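Long-range contacts in FKBO (Streptomyces hygroscopicus, PDB 4BPS), which hydrolyses chorismate to a dihydroxycyclohexadiene carboxylic acid and pyruvate, a step in making the immunosuppressants FK506 and FK520: residues A[143-148]-A[331-336]; A[301-306]-A[325-330]. All blocks are in the same frame, centred on the assembly; numbering follows the deposited sequence.

Contact 1 of 2, residues A[143-148]-A[331-336]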
ATOM      1  N   GLY A 143       4.921 -14.690  -4.580  1.00  5.23           N
ATOM      2  CA  GLY A 143       5.755 -15.652  -3.870  1.00  5.45           C
ATOM      3  C   GLY A 143       6.599 -14.995  -2.794  1.00  5.28           C
ATOM      4  O   GLY A 143       7.779 -15.340  -2.636  1.00  5.51           O
ATOM      5  N   ILE A 144       6.007 -14.083  -2.027  1.00  4.99           N
ATOM      6  CA  ILE A 144       6.761 -13.276  -1.083  1.00  5.32           C
ATOM      7  C   ILE A 144       7.565 -14.102  -0.065  1.00  4.84           C
ATOM      8  O   ILE A 144       8.628 -13.651   0.374  1.00  5.40           O
ATOM      9  CB  ILE A 144       5.782 -12.282  -0.383  1.00  5.84           C
ATOM     10  CG1 ILE A 144       6.515 -11.160   0.361  1.00  5.69           C
ATOM     11  CG2 ILE A 144       4.780 -13.009   0.531  1.00  6.30           C
ATOM     12  CD1 ILE A 144       5.572 -10.006   0.737  1.00  5.94           C
ATOM     13  N   ASN A 145       7.088 -15.300   0.306  1.00  5.52           N
ATOM     14  CA  ASN A 145       7.817 -16.157   1.253  1.00  6.16           C
ATOM     15  C   ASN A 145       8.540 -17.316   0.584  1.00  6.54           C
ATOM     16  O   ASN A 145       9.119 -18.160   1.257  1.00  7.22           O
ATOM     17  CB  ASN A 145       6.873 -16.712   2.327  1.00  6.68           C
ATOM     18  CG  ASN A 145       6.125 -15.643   3.092  1.00  6.47           C
ATOM     19  OD1 ASN A 145       4.929 -15.803   3.341  1.00  7.45           O
ATOM     20  ND2 ASN A 145       6.811 -14.569   3.490  1.00  6.43           N
ATOM     21  N   THR A 146       8.482 -17.384  -0.738  1.00  6.91           N
ATOM     22  CA  THR A 146       9.227 -18.420  -1.450  1.00  7.02           C
ATOM     23  C   THR A 146      10.715 -18.065  -1.458  1.00  6.54           C
ATOM     24  O   THR A 146      11.092 -16.929  -1.180  1.00  6.81           O
ATOM     25  CB  THR A 146       8.755 -18.598  -2.923  1.00  7.56           C
ATOM     26  OG1 THR A 146       9.082 -17.439  -3.697  1.00  7.36           O
ATOM     27  CG2 THR A 146       7.264 -18.912  -3.023  1.00  8.72           C
ATOM     28  N   THR A 147      11.541 -19.051  -1.785  1.00  7.59           N
ATOM     29  CA  THR A 147      12.978 -18.846  -1.905  1.00  8.00           C
ATOM     30  C   THR A 147      13.336 -18.608  -3.363  1.00  8.21           C
ATOM     31  O   THR A 147      12.921 -19.378  -4.233  1.00  9.09           O
ATOM     32  CB  THR A 147      13.715 -20.073  -1.377  1.00  9.30           C
ATOM     33  OG1 THR A 147      13.249 -20.371  -0.054  1.00 10.13           O
ATOM     34  CG2 THR A 147      15.196 -19.840  -1.341  1.00 10.12           C
ATOM     35  N   ASN A 148      14.080 -17.539  -3.647  1.00  7.04           N
ATOM     36  CA  ASN A 148      14.435 -17.223  -5.028  1.00  7.32           C
ATOM     37  C   ASN A 148      15.552 -18.151  -5.554  1.00  7.52           C
ATOM     38  O   ASN A 148      16.012 -19.050  -4.837  1.00  7.93           O
ATOM     39  CB  ASN A 148      14.768 -15.729  -5.176  1.00  7.59           C
ATOM     40  CG  ASN A 148      16.141 -15.358  -4.654  1.00  7.28           C
ATOM     41  OD1 ASN A 148      16.931 -16.211  -4.271  1.00  6.21           O
ATOM     42  ND2 ASN A 148      16.448 -14.073  -4.686  1.00  8.30           N
ATOM     43  N   ALA A 331       4.435 -10.558   4.519  1.00  7.00           N
ATOM     44  CA  ALA A 331       5.875 -10.398   4.334  1.00  7.29           C
ATOM     45  C   ALA A 331       6.738 -11.350   5.157  1.00  6.41           C
ATOM     46  O   ALA A 331       7.840 -11.673   4.711  1.00  7.45           O
ATOM     47  CB  ALA A 331       6.281  -8.958   4.659  1.00  8.25           C
ATOM     48  N   ARG A 332       6.279 -11.736   6.360  1.00  6.26           N
ATOM     49  CA  ARG A 332       6.940 -12.794   7.145  1.00  6.64           C
ATOM     50  C   ARG A 332       6.036 -14.005   7.172  1.00  6.32           C
ATOM     51  O   ARG A 332       4.820 -13.864   7.345  1.00  6.35           O
ATOM     52  CB  ARG A 332       7.155 -12.394   8.606  1.00  7.38           C
ATOM     53  CG  ARG A 332       7.935 -11.137   8.802  1.00  7.58           C
ATOM     54  CD  ARG A 332       8.011 -10.786  10.260  1.00  7.64           C
ATOM     55  NE  ARG A 332       8.710  -9.525  10.431  1.00  6.85           N
ATOM     56  CZ  ARG A 332       8.821  -8.891  11.588  1.00  6.52           C
ATOM     57  NH1 ARG A 332       8.231  -9.352  12.711  1.00  6.30           N
ATOM     58  NH2 ARG A 332       9.509  -7.763  11.626  1.00  7.04           N
ATOM     59  N   GLU A 333       6.622 -15.198   7.062  1.00  6.70           N
ATOM     60  CA  GLU A 333       5.862 -16.440   7.132  1.00  7.23           C
ATOM     61  C   GLU A 333       5.001 -16.503   8.403  1.00  6.28           C
ATOM     62  O   GLU A 333       3.865 -16.979   8.330  1.00  6.88           O
ATOM     63  CB  GLU A 333       6.781 -17.675   7.062  1.00  9.69           C
ATOM     64  CG  GLU A 333       6.046 -19.035   7.134  1.00 14.80           C
ATOM     65  CD  GLU A 333       5.298 -19.397   5.850  1.00 22.55           C
ATOM     66  OE1 GLU A 333       5.649 -18.902   4.745  1.00 25.08           O
ATOM     67  OE2 GLU A 333       4.342 -20.199   5.943  1.00 27.79           O
ATOM     68  N   ASP A 334       5.525 -16.011   9.538  1.00  6.19           N
ATOM     69  CA  ASP A 334       4.764 -16.111  10.784  1.00  6.77           C
ATOM     70  C   ASP A 334       3.718 -15.020  11.016  1.00  5.82           C
ATOM     71  O   ASP A 334       3.017 -15.063  12.030  1.00  6.14           O
ATOM     72  CB  ASP A 334       5.687 -16.254  12.007  1.00  8.79           C
ATOM     73  CG  ASP A 334       6.545 -15.034  12.289  1.00 10.79           C
ATOM     74  OD1 ASP A 334       6.298 -13.936  11.742  1.00 10.32           O
ATOM     75  OD2 ASP A 334       7.452 -15.180  13.150  1.00 13.79           O
ATOM     76  N   LEU A 335       3.585 -14.091  10.076  1.00  5.32           N
ATOM     77  CA  LEU A 335       2.474 -13.150  10.102  1.00  5.41           C
ATOM     78  C   LEU A 335       1.313 -13.760   9.341  1.00  5.17           C
ATOM     79  O   LEU A 335       1.480 -14.276   8.228  1.00  6.01           O
ATOM     80  CB  LEU A 335       2.885 -11.791   9.528  1.00  5.99           C
ATOM     81  CG  LEU A 335       3.948 -11.054  10.360  1.00  6.65           C
ATOM     82  CD1 LEU A 335       4.432  -9.818   9.609  1.00  7.44           C
ATOM     83  CD2 LEU A 335       3.431 -10.684  11.762  1.00  7.13           C
ATOM     84  N   LEU A 336       0.133 -13.674   9.947  1.00  4.94           N
ATOM     85  CA  LEU A 336      -1.039 -14.398   9.489  1.00  4.91           C
ATOM     86  C   LEU A 336      -2.133 -13.504   8.922  1.00  4.29           C
ATOM     87  O   LEU A 336      -3.088 -13.994   8.301  1.00  5.15           O
ATOM     88  CB  LEU A 336      -1.620 -15.189  10.667  1.00  5.52           C
ATOM     89  CG  LEU A 336      -0.622 -16.126  11.362  1.00  6.63           C
ATOM     90  CD1 LEU A 336      -1.236 -16.732  12.612  1.00  8.00           C
ATOM     91  CD2 LEU A 336      -0.146 -17.201  10.408  1.00  8.02           C
TER

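Contact 2 of 2, residues A[301-306]-A[325-330]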
ATOM      1  N   ARG A 301      -3.554 -15.002   5.483  1.00  5.63           N
ATOM      2  CA  ARG A 301      -2.697 -16.043   4.921  1.00  5.71           C
ATOM      3  C   ARG A 301      -3.434 -17.352   4.616  1.00  5.74           C
ATOM      4  O   ARG A 301      -3.218 -17.950   3.549  1.00  6.18           O
ATOM      5  CB  ARG A 301      -1.531 -16.311   5.881  1.00  5.84           C
ATOM      6  CG  ARG A 301      -0.638 -17.499   5.461  1.00  6.06           C
ATOM      7  CD  ARG A 301       0.559 -17.642   6.392  1.00  6.35           C
ATOM      8  NE  ARG A 301       1.445 -16.485   6.345  1.00  6.29           N
ATOM      9  CZ  ARG A 301       2.388 -16.301   5.414  1.00  6.36           C
ATOM     10  NH1 ARG A 301       2.617 -17.216   4.473  1.00  6.92           N
ATOM     11  NH2 ARG A 301       3.088 -15.164   5.419  1.00  6.63           N
ATOM     12  N   ARG A 302      -4.231 -17.829   5.572  1.00  5.94           N
ATOM     13  CA  ARG A 302      -4.905 -19.126   5.445  1.00  6.45           C
ATOM     14  C   ARG A 302      -6.381 -18.985   5.110  1.00  6.50           C
ATOM     15  O   ARG A 302      -7.097 -18.213   5.754  1.00  6.36           O
ATOM     16  CB  ARG A 302      -4.822 -19.923   6.745  1.00  7.13           C
ATOM     17  CG  ARG A 302      -3.405 -20.158   7.242  1.00  7.83           C
ATOM     18  CD  ARG A 302      -3.378 -21.323   8.242  1.00  9.69           C
ATOM     19  NE  ARG A 302      -4.338 -21.122   9.330  1.00 10.68           N
ATOM     20  CZ  ARG A 302      -4.666 -22.035  10.245  1.00 12.48           C
ATOM     21  NH1 ARG A 302      -4.118 -23.253  10.222  1.00 13.25           N
ATOM     22  NH2 ARG A 302      -5.575 -21.741  11.192  1.00 13.09           N
ATOM     23  N   ARG A 303      -6.854 -19.731   4.107  1.00  6.61           N
ATOM     24  CA  ARG A 303      -8.269 -19.716   3.764  1.00  7.31           C
ATOM     25  C   ARG A 303      -9.137 -20.014   4.980  1.00  6.59           C
ATOM     26  O   ARG A 303     -10.169 -19.394   5.188  1.00  7.39           O
ATOM     27  CB  ARG A 303      -8.518 -20.710   2.615  1.00  8.44           C
ATOM     28  CG  ARG A 303      -9.951 -21.031   2.294  1.00  9.96           C
ATOM     29  CD  ARG A 303     -10.743 -19.820   1.968  1.00 10.11           C
ATOM     30  NE  ARG A 303     -10.226 -19.135   0.793  1.00 11.05           N
ATOM     31  CZ  ARG A 303     -10.639 -17.928   0.414  1.00 11.34           C
ATOM     32  NH1 ARG A 303     -11.563 -17.274   1.142  1.00 13.15           N
ATOM     33  NH2 ARG A 303     -10.157 -17.369  -0.703  1.00 10.31           N
ATOM     34  N   GLU A 304      -8.701 -20.960   5.813  1.00  7.11           N
ATOM     35  CA  GLU A 304      -9.489 -21.378   6.956  1.00  8.36           C
ATOM     36  C   GLU A 304      -9.572 -20.298   8.038  1.00  8.38           C
ATOM     37  O   GLU A 304     -10.340 -20.446   8.971  1.00  9.66           O
ATOM     38  CB  GLU A 304      -8.938 -22.693   7.545  1.00 10.55           C
ATOM     39  CG  GLU A 304      -7.528 -22.574   8.146  1.00 11.59           C
ATOM     40  CD  GLU A 304      -6.704 -23.867   8.050  1.00 14.15           C
ATOM     41  OE1 GLU A 304      -7.066 -24.851   8.728  1.00 14.99           O
ATOM     42  OE2 GLU A 304      -5.691 -23.911   7.321  1.00 14.36           O
ATOM     43  N   ASP A 305      -8.795 -19.216   7.900  1.00  7.15           N
ATOM     44  CA  ASP A 305      -8.848 -18.084   8.834  1.00  7.25           C
ATOM     45  C   ASP A 305      -9.679 -16.912   8.347  1.00  7.41           C
ATOM     46  O   ASP A 305      -9.889 -15.981   9.129  1.00  7.59           O
ATOM     47  CB  ASP A 305      -7.431 -17.569   9.142  1.00  7.09           C
ATOM     48  CG  ASP A 305      -6.592 -18.552   9.928  1.00  7.83           C
ATOM     49  OD1 ASP A 305      -7.154 -19.449  10.595  1.00  8.30           O
ATOM     50  OD2 ASP A 305      -5.345 -18.384   9.931  1.00  7.86           O
ATOM     51  N   LEU A 306     -10.132 -16.901   7.094  1.00  7.38           N
ATOM     52  CA  LEU A 306     -10.761 -15.690   6.593  1.00  8.54           C
ATOM     53  C   LEU A 306     -12.020 -15.339   7.366  1.00  8.34           C
ATOM     54  O   LEU A 306     -12.205 -14.191   7.719  1.00  8.46           O
ATOM     55  CB  LEU A 306     -11.057 -15.782   5.084  1.00 12.52           C
ATOM     56  CG  LEU A 306     -10.042 -15.016   4.192  1.00 15.40           C
ATOM     57  CD1 LEU A 306      -8.835 -15.912   3.919  1.00 16.33           C
ATOM     58  CD2 LEU A 306     -10.582 -14.468   2.898  1.00 16.87           C
ATOM     59  N   LEU A 325     -11.652  -8.579   2.095  1.00  6.53           N
ATOM     60  CA  LEU A 325     -10.712  -9.607   2.561  1.00  6.72           C
ATOM     61  C   LEU A 325     -10.078 -10.280   1.349  1.00  5.94           C
ATOM     62  O   LEU A 325     -10.764 -10.588   0.379  1.00  7.27           O
ATOM     63  CB  LEU A 325     -11.402 -10.640   3.462  1.00  8.46           C
ATOM     64  CG  LEU A 325     -11.371 -10.307   4.966  1.00 11.67           C
ATOM     65  CD1 LEU A 325     -12.224  -9.088   5.262  1.00 12.20           C
ATOM     66  CD2 LEU A 325     -11.805 -11.486   5.813  1.00 13.06           C
ATOM     67  N   LEU A 326      -8.767 -10.487   1.414  1.00  5.54           N
ATOM     68  CA  LEU A 326      -7.987 -11.073   0.324  1.00  5.61           C
ATOM     69  C   LEU A 326      -7.132 -12.195   0.909  1.00  5.59           C
ATOM     70  O   LEU A 326      -6.416 -11.974   1.884  1.00  6.82           O
ATOM     71  CB  LEU A 326      -7.109 -10.005  -0.327  1.00  6.11           C
ATOM     72  CG  LEU A 326      -7.876  -8.902  -1.084  1.00  6.69           C
ATOM     73  CD1 LEU A 326      -6.945  -7.726  -1.394  1.00  7.46           C
ATOM     74  CD2 LEU A 326      -8.498  -9.456  -2.365  1.00  7.20           C
ATOM     75  N   HIS A 327      -7.184 -13.367   0.281  1.00  5.08           N
ATOM     76  CA  HIS A 327      -6.455 -14.533   0.729  1.00  5.30           C
ATOM     77  C   HIS A 327      -5.077 -14.525   0.080  1.00  4.80           C
ATOM     78  O   HIS A 327      -4.973 -14.824  -1.128  1.00  5.39           O
ATOM     79  CB  HIS A 327      -7.224 -15.779   0.339  1.00  6.12           C
ATOM     80  CG  HIS A 327      -6.501 -17.031   0.660  1.00  6.97           C
ATOM     81  ND1 HIS A 327      -6.606 -18.163  -0.112  1.00  9.10           N
ATOM     82  CD2 HIS A 327      -5.620 -17.313   1.652  1.00  7.02           C
ATOM     83  CE1 HIS A 327      -5.838 -19.102   0.410  1.00  9.13           C
ATOM     84  NE2 HIS A 327      -5.225 -18.611   1.475  1.00  8.22           N
ATOM     85  N   THR A 328      -4.038 -14.160   0.828  1.00  5.09           N
ATOM     86  CA  THR A 328      -2.700 -14.049   0.263  1.00  5.60           C
ATOM     87  C   THR A 328      -1.676 -13.994   1.406  1.00  5.36           C
ATOM     88  O   THR A 328      -2.024 -13.752   2.558  1.00  5.89           O
ATOM     89  CB  THR A 328      -2.623 -12.812  -0.650  1.00  6.18           C
ATOM     90  OG1 THR A 328      -1.509 -12.956  -1.541  1.00  6.66           O
ATOM     91  CG2 THR A 328      -2.513 -11.515   0.157  1.00  6.51           C
ATOM     92  N   ASP A 329      -0.420 -14.252   1.066  1.00  5.77           N
ATOM     93  CA  ASP A 329       0.649 -14.311   2.057  1.00  6.35           C
ATOM     94  C   ASP A 329       1.122 -12.933   2.523  1.00  6.23           C
ATOM     95  O   ASP A 329       0.890 -11.911   1.861  1.00  6.18           O
ATOM     96  CB  ASP A 329       1.838 -15.076   1.490  1.00  7.45           C
ATOM     97  CG  ASP A 329       1.603 -16.589   1.389  1.00  9.10           C
ATOM     98  OD1 ASP A 329       0.561 -17.104   1.809  1.00  9.20           O
ATOM     99  OD2 ASP A 329       2.516 -17.289   0.943  1.00 10.62           O
ATOM    100  N   ILE A 330       1.771 -12.938   3.695  1.00  6.78           N
ATOM    101  CA  ILE A 330       2.269 -11.734   4.341  1.00  6.54           C
ATOM    102  C   ILE A 330       3.818 -11.720   4.278  1.00  6.05           C
ATOM    103  O   ILE A 330       4.452 -12.752   4.030  1.00  6.19           O
ATOM    104  CB  ILE A 330       1.802 -11.686   5.828  1.00  7.73           C
ATOM    105  CG1 ILE A 330       0.362 -12.230   5.992  1.00 10.12           C
ATOM    106  CG2 ILE A 330       1.981 -10.262   6.424  1.00  8.10           C
ATOM    107  CD1 ILE A 330      -0.744 -11.406   5.329  1.00 10.99           C
TER
HETATM  108  O   HOH W   1      -2.099 -17.292   1.003  1.00 11.32           O
HETATM  109  O   HOH W   2      -5.000 -21.472   2.712  1.00 11.04           O

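Contact 1 of 2, residues A[143-148]-A[331-336]
One face of the flat Asn145 amide is covered by Glu333: the backbone N and CA of Glu333, and at the end of its side chain OE1, all lie on the same side of the amide plane. Glu333 OE1 comes within 3.5 Å of Asn145 CB, and the carboxylate is turned 68° from the amide, so the two groups do not stack. At the amide edge, close to its plane, ND2 of Asn145 is 3.3 Å from Ala331 O. Glu333 sets out with CG anti to its own N and bends at chi2 (74°), a fold that carries the carboxylate back to Asn145. There it meets another acceptor, with Glu333 OE1 3.5 Å from Asn145 OD1. The guanidinium of Arg301 probably eases this meeting, since its NH2 donates to OD1 while its NH1 forms a long, weak ion pair with OE1. ND2 in turn donates to Ile330 O and Glu153 OE2.

Beside this polar patch is an apolar one. Ile144 is fully extended and lays CD1 3.6 Å from Ala331 CA, while Ile144 CD1 and Ala331 CB are 4.1 Å apart. Alanine suits a place squeezed between Ile144, Tyr155 and the bound 3-(2-carboxyethyl)benzoic acid. Each segment is shaped by a type I turn. In the first, Gly143 O accepts from both Thr146 N and Thr146 OG1, the latter at 2.7 Å, and the positive phi of Gly143 (67°) is one that glycine tolerates easily.

Asparagine, donor and acceptor in one neutral group, can thus bind Ile330 O, Glu153 and Arg301 at once. The chemistry implies a join made mainly through third parties, its amide rotation fixed by partners at both ends, beside Ala331, which lines the ligand pocket.

Contact 2 of 2, residues A[301-306]-A[325-330]
His327 packs closely against 301-306. Arg303 CB lies over one face of the imidazole, a CH-pi contact 4.1 Å from the ring centroid, while Leu306 CD1 reaches His327 CB at 3.9 Å, the two side chains crossing at about a right angle. Bends at chi2 and chi3 (57° and 62°) curl Arg303 back until its NH2 is 3.5 Å from His327 CB. Thr66 OG1 is hydrogen-bonded to His327 ND1 and to Arg303 NH2, and Glu70 pairs with the arginine. Deeper in, Leu306 CD2 meets Leu325 CB at 4.0 Å, leucines filling the gap between helix and strand.

Around Arg301, well covered though it is, the direct bonds across the contact are looser. Arg301 NH2 makes a weak bond to Ile330 O (3.1 Å, 122°); its stronger partner is Asn145 OD1, and NE is held by Leu335 O. NH1 faces Asp329 OD1 through charge alone, that oxygen lying well off the guanidinium plane. One water donates to both Arg301 O and Asp329 OD1. Another, at the outer rim of the imidazole, accepts from Arg303 N and, weakly, from His327 NE2.

Strand 296-300, helix 306-314 and the neighbouring parallel strand 323-327 form a beta-alpha-beta crossover of the YjgF-like fold, whose outgoing strand leads through Ile330 to the catalytic Glu338.

In the fold
From the N terminus, strand 133-142 of the six-stranded sheet runs into 143-148, which waits through 182 residues, much of the second half of the chain, before 331-336 closes contact 1. Contact 2 is nested inside that loop: 301-306 leaves strand 296-300, and after only 18 residues, including most of helix 306-314, the chain returns as 325-330. Its end continues directly into 331-336, so one run of chain serves both contacts. Arg301 joins the two contacts, reaching Leu335 O and Asn145. Together they tie the end of one sheet to the loop between strands 323-327 and 337-343 of the other, alongside the ligand pocket.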